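Local coordinates for protein putative oxidoreductase (Magnetospirillum magnetotacticum, PDB 3C1A) that probably acts as an NAD-dependent oxidoreductase of the GFO/IDH/MocA type, with a Rossmann-fold domain expected to bind the dinucleotide cofactor, at residues E84-L87 against A88-S92; V56-D60 against W61-V65. One frame throughout, in Å; residues are numbered along the deposited sequence.

Contact 1. Residues E84-L87 against A88-S92; sequences EITL and AAIAS
The flat peptide group of Thr86 turns its oxygen to Ile90, which meets it twice: Ile90 N donates to Thr86 O at 2.9 Å, and Ile90 CG1 packs against the same Thr86 O at 3.2 Å. Next to it run the other i to i+4 bonds of helix 82-91, Ala88 N to Glu84 O (3.2 Å), Ala89 N to Ile85 O (2.9 Å) and Ala91 N to Leu87 O (3.0 Å). The one side-chain pair to meet across the segments is Thr86 with Ile90, methyl to methyl at a slant, CG2 of Thr86 lying 3.7 Å from CD1 of Ile90. In Thr86 that methyl stands anti to the backbone N and turns toward the next helical turn, while OG1 (chi1 -56°) sits beside that N and bonds to His82 O. Ile90 and Leu87 both rest on Ala115 of helix 106-119; Ile85 and Thr86 touch Ile75 of strand 72-76. Helix 82-91 is the connecting helix of the beta-alpha-beta unit of strands 72-76 and 95-99 in the Rossmann-type domain. Between these two segments the polar work is thus done by the backbone, and the side chains add apolar contact that suits a helix packed between sheet and neighbouring helix.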
loop_
_atom_site.group_PDB
_atom_site.type_symbol
_atom_site.label_atom_id
_atom_site.label_comp_id
_atom_site.label_asym_id
_atom_site.label_seq_id
_atom_site.Cartn_x
_atom_site.Cartn_y
_atom_site.Cartn_z
ATOM N N GLU A 84 -12.596 -11.842 -5.553
ATOM C CA GLU A 84 -13.204 -13.179 -5.336
ATOM C C GLU A 84 -12.800 -13.772 -3.982
ATOM O O GLU A 84 -13.612 -14.314 -3.239
ATOM C CB GLU A 84 -12.739 -14.127 -6.422
ATOM C CG GLU A 84 -13.393 -15.467 -6.377
ATOM C CD GLU A 84 -12.769 -16.472 -7.344
ATOM O OE1 GLU A 84 -11.697 -16.182 -7.930
ATOM O OE2 GLU A 84 -13.355 -17.568 -7.505
ATOM N N ILE A 85 -11.528 -13.666 -3.669
ATOM C CA ILE A 85 -11.017 -14.277 -2.426
ATOM C C ILE A 85 -11.483 -13.482 -1.215
ATOM O O ILE A 85 -11.876 -14.072 -0.198
ATOM C CB ILE A 85 -9.494 -14.394 -2.437
ATOM C CG1 ILE A 85 -9.023 -15.172 -3.664
ATOM C CG2 ILE A 85 -8.976 -15.040 -1.172
ATOM C CD1 ILE A 85 -7.525 -15.346 -3.682
ATOM N N THR A 86 -11.474 -12.155 -1.335
ATOM C CA THR A 86 -11.956 -11.268 -0.260
ATOM C C THR A 86 -13.428 -11.478 0.059
ATOM O O THR A 86 -13.812 -11.579 1.191
ATOM C CB THR A 86 -11.687 -9.766 -0.595
ATOM O OG1 THR A 86 -10.285 -9.555 -0.845
ATOM C CG2 THR A 86 -12.141 -8.870 0.514
ATOM N N LEU A 87 -14.269 -11.496 -0.957
ATOM C CA LEU A 87 -15.672 -11.811 -0.769
ATOM C C LEU A 87 -15.906 -13.151 -0.086
ATOM O O LEU A 87 -16.790 -13.234 0.750
ATOM C CB LEU A 87 -16.384 -11.756 -2.103
ATOM C CG LEU A 87 -16.514 -10.335 -2.655
ATOM C CD1 LEU A 87 -16.901 -10.405 -4.165
ATOM C CD2 LEU A 87 -17.523 -9.519 -1.817
ATOM N N ALA A 88 -15.101 -14.168 -0.410
ATOM C CA ALA A 88 -15.200 -15.500 0.214
ATOM C C ALA A 88 -14.784 -15.458 1.652
ATOM O O ALA A 88 -15.416 -16.057 2.497
ATOM C CB ALA A 88 -14.347 -16.500 -0.519
ATOM N N ALA A 89 -13.698 -14.749 1.932
ATOM C CA ALA A 89 -13.240 -14.576 3.301
ATOM C C ALA A 89 -14.258 -13.848 4.180
ATOM O O ALA A 89 -14.552 -14.299 5.283
ATOM C CB ALA A 89 -11.863 -13.850 3.322
ATOM N N ILE A 90 -14.820 -12.750 3.666
ATOM C CA ILE A 90 -15.856 -11.972 4.368
ATOM C C ILE A 90 -17.071 -12.841 4.665
ATOM O O ILE A 90 -17.593 -12.806 5.779
ATOM C CB ILE A 90 -16.306 -10.731 3.529
ATOM C CG1 ILE A 90 -15.171 -9.685 3.442
ATOM C CG2 ILE A 90 -17.525 -10.073 4.152
ATOM C CD1 ILE A 90 -15.384 -8.592 2.369
ATOM N N ALA A 91 -17.558 -13.539 3.632
ATOM C CA ALA A 91 -18.686 -14.467 3.742
ATOM C C ALA A 91 -18.458 -15.499 4.860
ATOM O O ALA A 91 -19.413 -15.951 5.515
ATOM C CB ALA A 91 -18.916 -15.166 2.402
ATOM N N SER A 92 -17.202 -15.888 5.055
ATOM C CA SER A 92 -16.810 -16.810 6.123
ATOM C C SER A 92 -16.576 -16.181 7.491
ATOM O O SER A 92 -16.250 -16.902 8.434
ATOM C CB SER A 92 -15.539 -17.559 5.720
ATOM O OG SER A 92 -15.855 -18.624 4.838
#

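Contact 2. Residues V56-D60 against W61-V65; sequences VIESD and WRSVV
Asp60 OD1 is gripped twice by Arg62: Arg62 N donates to Asp60 OD1 at 3.0 Å, and Arg62 NH1 reaches the same oxygen at 3.3 Å in a weak bond that forms part of a salt bridge. The backbone N-H arrives from above the carboxylate plane, 37° out of it, whereas the oxygen itself lies at the edge of the guanidinium, in its plane. With CG anti to its own backbone N (chi1 -163°), Asp60 caps the turn leading into the helix, its bond to Arg62 N closing an Asx turn; Asp60 O accepts from Ser63 N at 3.1 Å. Trp61 CZ2 lies 3.6 Å above the Arg62 guanidinium plane, over its centre, so one face of the cation is covered while its edge meets the acid. Were Asp60 replaced by an alanine, Arg62 N would probably lose its capping acceptor and the guanidinium its nearby acid. Behind the turn, Glu58 bends at chi2 and lays its CD 3.5 Å from Ser63 CB, its OE2 being held by Arg39. Strand 56-58, at the margin of the parallel sheet, pairs with strand 35-42, while Val64 packs on strands 35-42 and 11-17.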
loop_
_atom_site.group_PDB
_atom_site.type_symbol
_atom_site.label_atom_id
_atom_site.label_comp_id
_atom_site.label_asym_id
_atom_site.label_seq_id
_atom_site.Cartn_x
_atom_site.Cartn_y
_atom_site.Cartn_z
ATOM N N VAL A 56 -0.677 -25.811 8.019
ATOM C CA VAL A 56 -1.264 -26.687 7.002
ATOM C C VAL A 56 -1.055 -26.128 5.593
ATOM O O VAL A 56 -1.433 -24.982 5.293
ATOM C CB VAL A 56 -2.799 -26.826 7.189
ATOM C CG1 VAL A 56 -3.364 -27.762 6.163
ATOM C CG2 VAL A 56 -3.155 -27.264 8.590
ATOM N N ILE A 57 -0.513 -26.959 4.702
ATOM C CA ILE A 57 -0.346 -26.587 3.292
ATOM C C ILE A 57 -1.580 -26.930 2.462
ATOM O O ILE A 57 -2.041 -28.079 2.425
ATOM C CB ILE A 57 0.897 -27.268 2.672
ATOM C CG1 ILE A 57 2.137 -26.949 3.515
ATOM C CG2 ILE A 57 1.058 -26.854 1.190
ATOM C CD1 ILE A 57 2.479 -25.488 3.598
ATOM N N GLU A 58 -2.122 -25.908 1.819
ATOM C CA GLU A 58 -3.280 -26.054 0.968
ATOM C C GLU A 58 -2.968 -25.729 -0.470
ATOM O O GLU A 58 -2.315 -24.740 -0.778
ATOM C CB GLU A 58 -4.436 -25.167 1.463
ATOM C CG GLU A 58 -4.836 -25.359 2.927
ATOM C CD GLU A 58 -5.535 -26.687 3.233
ATOM O OE1 GLU A 58 -5.541 -27.613 2.383
ATOM O OE2 GLU A 58 -6.037 -26.816 4.365
ATOM N N SER A 59 -3.491 -26.542 -1.370
ATOM C CA SER A 59 -3.434 -26.227 -2.763
ATOM C C SER A 59 -4.633 -25.341 -3.108
ATOM O O SER A 59 -4.521 -24.449 -3.962
ATOM C CB SER A 59 -3.433 -27.515 -3.580
ATOM O OG SER A 59 -4.752 -28.018 -3.673
ATOM N N ASP A 60 -5.763 -25.553 -2.424
ATOM C CA ASP A 60 -7.010 -24.813 -2.694
ATOM C C ASP A 60 -7.242 -23.706 -1.685
ATOM O O ASP A 60 -7.365 -23.998 -0.496
ATOM C CB ASP A 60 -8.184 -25.796 -2.664
ATOM C CG ASP A 60 -9.438 -25.261 -3.325
ATOM O OD1 ASP A 60 -9.701 -24.028 -3.311
ATOM O OD2 ASP A 60 -10.179 -26.113 -3.857
ATOM N N TRP A 61 -7.320 -22.443 -2.153
ATOM C CA TRP A 61 -7.529 -21.305 -1.259
ATOM C C TRP A 61 -8.810 -21.448 -0.457
ATOM O O TRP A 61 -8.880 -20.959 0.671
ATOM C CB TRP A 61 -7.476 -19.926 -1.981
ATOM C CG TRP A 61 -8.537 -19.680 -3.040
ATOM C CD1 TRP A 61 -8.401 -19.900 -4.347
ATOM C CD2 TRP A 61 -9.872 -19.156 -2.858
ATOM N NE1 TRP A 61 -9.561 -19.586 -5.018
ATOM C CE2 TRP A 61 -10.475 -19.113 -4.124
ATOM C CE3 TRP A 61 -10.599 -18.718 -1.759
ATOM C CZ2 TRP A 61 -11.773 -18.662 -4.320
ATOM C CZ3 TRP A 61 -11.867 -18.278 -1.937
ATOM C CH2 TRP A 61 -12.453 -18.232 -3.219
ATOM N N ARG A 62 -9.824 -22.102 -1.038
ATOM C CA ARG A 62 -11.096 -22.307 -0.354
ATOM C C ARG A 62 -10.957 -23.021 0.992
ATOM O O ARG A 62 -11.751 -22.776 1.919
ATOM C CB ARG A 62 -12.076 -23.055 -1.246
ATOM C CG ARG A 62 -12.522 -22.220 -2.407
ATOM C CD ARG A 62 -13.399 -23.004 -3.364
ATOM N NE ARG A 62 -13.695 -22.214 -4.551
ATOM C CZ ARG A 62 -12.839 -21.984 -5.550
ATOM N NH1 ARG A 62 -11.604 -22.479 -5.522
ATOM N NH2 ARG A 62 -13.221 -21.236 -6.587
ATOM N N SER A 63 -9.980 -23.921 1.102
ATOM C CA SER A 63 -9.738 -24.612 2.369
ATOM C C SER A 63 -9.191 -23.693 3.448
ATOM O O SER A 63 -9.307 -23.986 4.655
ATOM C CB SER A 63 -8.797 -25.788 2.167
ATOM O OG SER A 63 -9.326 -26.684 1.192
ATOM N N VAL A 64 -8.554 -22.603 3.047
ATOM C CA VAL A 64 -8.091 -21.625 4.036
ATOM C C VAL A 64 -9.271 -20.891 4.645
ATOM O O VAL A 64 -9.350 -20.763 5.862
ATOM C CB VAL A 64 -7.070 -20.650 3.450
ATOM C CG1 VAL A 64 -6.829 -19.494 4.421
ATOM C CG2 VAL A 64 -5.780 -21.416 3.162
ATOM N N VAL A 65 -10.227 -20.463 3.814
ATOM C CA VAL A 65 -11.390 -19.714 4.321
ATOM C C VAL A 65 -12.460 -20.594 4.998
ATOM O O VAL A 65 -13.288 -20.097 5.757
ATOM C CB VAL A 65 -12.074 -18.800 3.227
ATOM C CG1 VAL A 65 -11.020 -17.976 2.396
ATOM C CG2 VAL A 65 -12.982 -19.567 2.319
#

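Contact 2 precedes contact 1 in the chain, and their centres lie about 13 Å apart within the same Rossmann-type domain. They meet through Trp61, whose ring bears on helix 82-91: Ala88 CB comes within 3.4 Å of Trp61 CZ3, and Glu84 OE2 within 3.7 Å of Trp61 CZ2. Glu84 also forms a long, weak ion pair with Arg62, Glu84 OE2 to Arg62 NH2 at 3.8 Å, so the cation held by Asp60 has a second, looser acid nearby. At the other end, Ser92 OG lies 3.1 Å from Val65 O. A capped turn and a stretch of helix are thereby joined along one flank of the sheet.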